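Local coordinates for BCL-2 protein (Schistosoma japonicum, PDB 7JMT), which probably binds BH domains of partner proteins, as a member of the Bcl-2 family of apoptosis regulators, and here holds the inhibitor ABT-737, at residues 49-54 against 161-166. Residues are numbered along the deposited sequence; the frame is centred on the assembly and turned at random.
Sequences QEIIHS and SGLIEF. With N3C (4-{4-[(4'-chlorobiphenyl-2-yl)methyl]piperazin-1-yl}-N-{[4-({(1R)-3-(dimethylamino)-1-[(phenylthio)methyl]propyl}amino)-3-nitrophenyl]sulfonyl}benzamide), chain G.
Ser54 is the one small, polar side chain of helix 48-65 in this contact, and where it sits the backbone of 161-166 comes close: Ser54 CA lies 5.6 Å from the CA of Ile164, and Ser54 CB rests against the carbonyl oxygen of Leu163. Its hydroxyl, beside its own backbone N (chi1 -69°), turns back along the helix and bonds to Glu50 O, with OG and O 2.8 Å apart. Ser54 N grips the same oxygen from the opposite face of the carbonyl plane; the bond from OG helps set the hydroxyl's rotation, and OG also bonds weakly to Ser167 OG. Across the contact the segments meet by van der Waals packing. Ile164, with CG1 anti to its own carbonyl carbon (chi1 -58°), runs along helix 48-65 toward its N-terminal end, CG1 over Glu50 O and the terminal CD1 in the corner made by Glu50 CB at 3.8 Å and Ile51 CG1 at 3.7 Å. The side chains of Ile51 and Ile164 cross at about a right angle. The two branches of Ile51 divide the rest: CD1 meets the backbone of Ser161, 3.7 Å from its N, while CG2 touches Leu163 CD1 at 4.2 Å, a looser apolar contact. The ring of Phe166 instead touches the inhibitor; a sulfonyl oxygen, O29, lies at its edge in the ring plane, and the nitro oxygen O33 approaches obliquely. The contact thus ties helix 48-65 to the short helix 163-167, the last one modelled, whose Phe166 joins Leu58 of helix 48-65 in lining the inhibitor pocket. Ile51 and Ile52 also pack on Leu14 of helix 7-25. Phe166 meets Trp109, at the start of helix 109-127, beside the groove of this all-helical Bcl-2 fold that, as in relatives, probably takes BH3 helices.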
# COMPACT_ATOMS: atom_id res chain seq x y z
N GLN A 49 7.87 5.81 11.45
CA GLN A 49 8.69 4.58 11.57
C GLN A 49 7.90 3.49 12.28
O GLN A 49 7.90 2.37 11.79
CB GLN A 49 9.97 4.90 12.33
CG GLN A 49 10.75 3.69 12.82
CD GLN A 49 11.97 4.11 13.60
OE1 GLN A 49 12.63 5.09 13.28
NE2 GLN A 49 12.29 3.36 14.64
N GLU A 50 7.25 3.82 13.39
CA GLU A 50 6.49 2.83 14.20
C GLU A 50 5.22 2.46 13.46
O GLU A 50 4.73 1.37 13.69
CB GLU A 50 6.32 3.34 15.63
CG GLU A 50 7.58 3.25 16.46
CD GLU A 50 7.92 1.83 16.89
OE1 GLU A 50 7.17 1.27 17.71
OE2 GLU A 50 8.93 1.29 16.40
N ILE A 51 4.68 3.36 12.65
CA ILE A 51 3.50 3.03 11.81
C ILE A 51 3.94 1.97 10.81
O ILE A 51 3.19 1.02 10.62
CB ILE A 51 2.88 4.28 11.14
CG1 ILE A 51 2.28 5.25 12.16
CG2 ILE A 51 1.85 3.87 10.10
CD1 ILE A 51 2.19 6.67 11.67
N ILE A 52 5.10 2.11 10.19
CA ILE A 52 5.60 1.17 9.15
C ILE A 52 5.89 -0.16 9.81
O ILE A 52 5.51 -1.18 9.25
CB ILE A 52 6.79 1.75 8.37
CG1 ILE A 52 6.38 2.98 7.55
CG2 ILE A 52 7.47 0.69 7.52
CD1 ILE A 52 5.42 2.71 6.42
N HIS A 53 6.50 -0.16 10.98
CA HIS A 53 6.80 -1.40 11.73
C HIS A 53 5.49 -2.07 12.13
O HIS A 53 5.43 -3.29 12.07
CB HIS A 53 7.71 -1.08 12.91
CG HIS A 53 9.15 -0.99 12.55
ND1 HIS A 53 9.84 0.20 12.54
CD2 HIS A 53 10.04 -1.94 12.20
CE1 HIS A 53 11.08 -0.01 12.20
NE2 HIS A 53 11.23 -1.32 11.98
N SER A 54 4.50 -1.30 12.54
CA SER A 54 3.16 -1.81 12.91
C SER A 54 2.45 -2.38 11.70
O SER A 54 1.92 -3.48 11.81
CB SER A 54 2.34 -0.73 13.56
OG SER A 54 2.83 -0.39 14.83
N SER A 161 -1.17 7.16 13.13
CA SER A 161 -0.49 6.80 14.40
C SER A 161 -1.34 5.80 15.18
O SER A 161 -0.79 5.18 16.08
CB SER A 161 -0.17 8.01 15.21
OG SER A 161 0.68 8.91 14.53
N GLY A 162 -2.61 5.66 14.87
CA GLY A 162 -3.54 4.72 15.53
C GLY A 162 -3.17 3.28 15.33
O GLY A 162 -3.61 2.47 16.13
N LEU A 163 -2.48 2.96 14.25
CA LEU A 163 -2.03 1.58 13.94
C LEU A 163 -1.01 1.12 14.98
O LEU A 163 -0.85 -0.07 15.09
CB LEU A 163 -1.46 1.51 12.53
CG LEU A 163 -2.47 1.42 11.39
CD1 LEU A 163 -1.85 1.89 10.08
CD2 LEU A 163 -3.01 0.01 11.24
N ILE A 164 -0.29 2.02 15.63
CA ILE A 164 0.77 1.69 16.63
C ILE A 164 0.15 1.05 17.87
O ILE A 164 0.82 0.23 18.48
CB ILE A 164 1.69 2.88 16.95
CG1 ILE A 164 2.39 3.43 15.70
CG2 ILE A 164 2.69 2.51 18.03
CD1 ILE A 164 2.82 4.87 15.82
N GLU A 165 -1.02 1.48 18.31
CA GLU A 165 -1.68 0.93 19.53
C GLU A 165 -2.48 -0.30 19.12
O GLU A 165 -2.59 -1.21 19.93
CB GLU A 165 -2.56 1.97 20.20
CG GLU A 165 -3.12 1.52 21.54
CD GLU A 165 -3.85 2.60 22.32
OE1 GLU A 165 -4.08 3.68 21.76
OE2 GLU A 165 -4.18 2.34 23.49
N PHE A 166 -3.00 -0.31 17.90
CA PHE A 166 -3.79 -1.45 17.40
C PHE A 166 -2.87 -2.67 17.34
O PHE A 166 -3.28 -3.73 17.80
CB PHE A 166 -4.42 -1.05 16.07
CG PHE A 166 -5.29 -2.07 15.40
CD1 PHE A 166 -6.51 -2.41 15.94
CD2 PHE A 166 -4.90 -2.64 14.20
CE1 PHE A 166 -7.32 -3.34 15.30
CE2 PHE A 166 -5.71 -3.56 13.57
CZ PHE A 166 -6.91 -3.90 14.13
O34 N3C G . -4.01 -8.28 12.77
N33 N3C G . -5.02 -7.59 13.02
O33 N3C G . -4.90 -6.39 13.09
C33 N3C G . -6.31 -8.09 13.25
C32 N3C G . -6.51 -9.33 13.81
N35 N3C G . -5.43 -10.10 14.04
C36 N3C G . -5.49 -11.52 14.30
C41 N3C G . -5.81 -12.36 13.05
S42 N3C G . -4.90 -11.95 11.57
C43 N3C G . -5.56 -10.59 10.81
C48 N3C G . -6.91 -10.44 10.76
C47 N3C G . -7.48 -9.35 10.13
C46 N3C G . -6.69 -8.37 9.56
C45 N3C G . -5.31 -8.51 9.63
C44 N3C G . -4.76 -9.62 10.24
C37 N3C G . -4.14 -11.83 14.95
C38 N3C G . -4.31 -13.02 15.91
N39 N3C G . -3.26 -13.03 16.95
C40 N3C G . -3.70 -12.16 18.07
C39 N3C G . -3.01 -14.43 17.39
C31 N3C G . -7.81 -9.77 14.05
C30 N3C G . -8.89 -8.95 13.76
C34 N3C G . -7.39 -7.27 12.95
C29 N3C G . -8.68 -7.69 13.20
S28 N3C G . -9.91 -6.74 12.88
O28 N3C G . -11.00 -7.13 13.74
O29 N3C G . -9.64 -5.33 13.14
N27 N3C G . -10.18 -7.01 11.42
C26 N3C G . -10.64 -8.20 11.02
O26 N3C G . -10.92 -9.13 11.76
C23 N3C G . -10.73 -8.40 9.56
C22 N3C G . -10.86 -9.69 9.12
C21 N3C G . -10.88 -9.97 7.76
C24 N3C G . -10.52 -7.37 8.65
C25 N3C G . -10.55 -7.66 7.28
C20 N3C G . -10.75 -8.96 6.82
N17 N3C G . -10.75 -9.28 5.46
C16 N3C G . -11.06 -10.67 5.09
C15 N3C G . -11.31 -10.83 3.59
C18 N3C G . -10.38 -8.27 4.48
C19 N3C G . -10.85 -8.58 3.09
N14 N3C G . -10.46 -9.96 2.77
C13 N3C G . -10.72 -10.39 1.39
C12 N3C G . -10.91 -9.30 0.37
C11 N3C G . -12.20 -8.87 0.11
C10 N3C G . -12.46 -7.88 -0.82
C9 N3C G . -11.41 -7.30 -1.51
C8 N3C G . -10.12 -7.72 -1.25
C7 N3C G . -9.86 -8.73 -0.31
C4 N3C G . -8.52 -9.08 -0.13
C3 N3C G . -7.94 -10.17 -0.75
C2 N3C G . -6.59 -10.42 -0.58
C5 N3C G . -7.75 -8.22 0.62
C6 N3C G . -6.41 -8.48 0.80
C1 N3C G . -5.84 -9.57 0.21
CL1 N3C G . -4.12 -9.82 0.49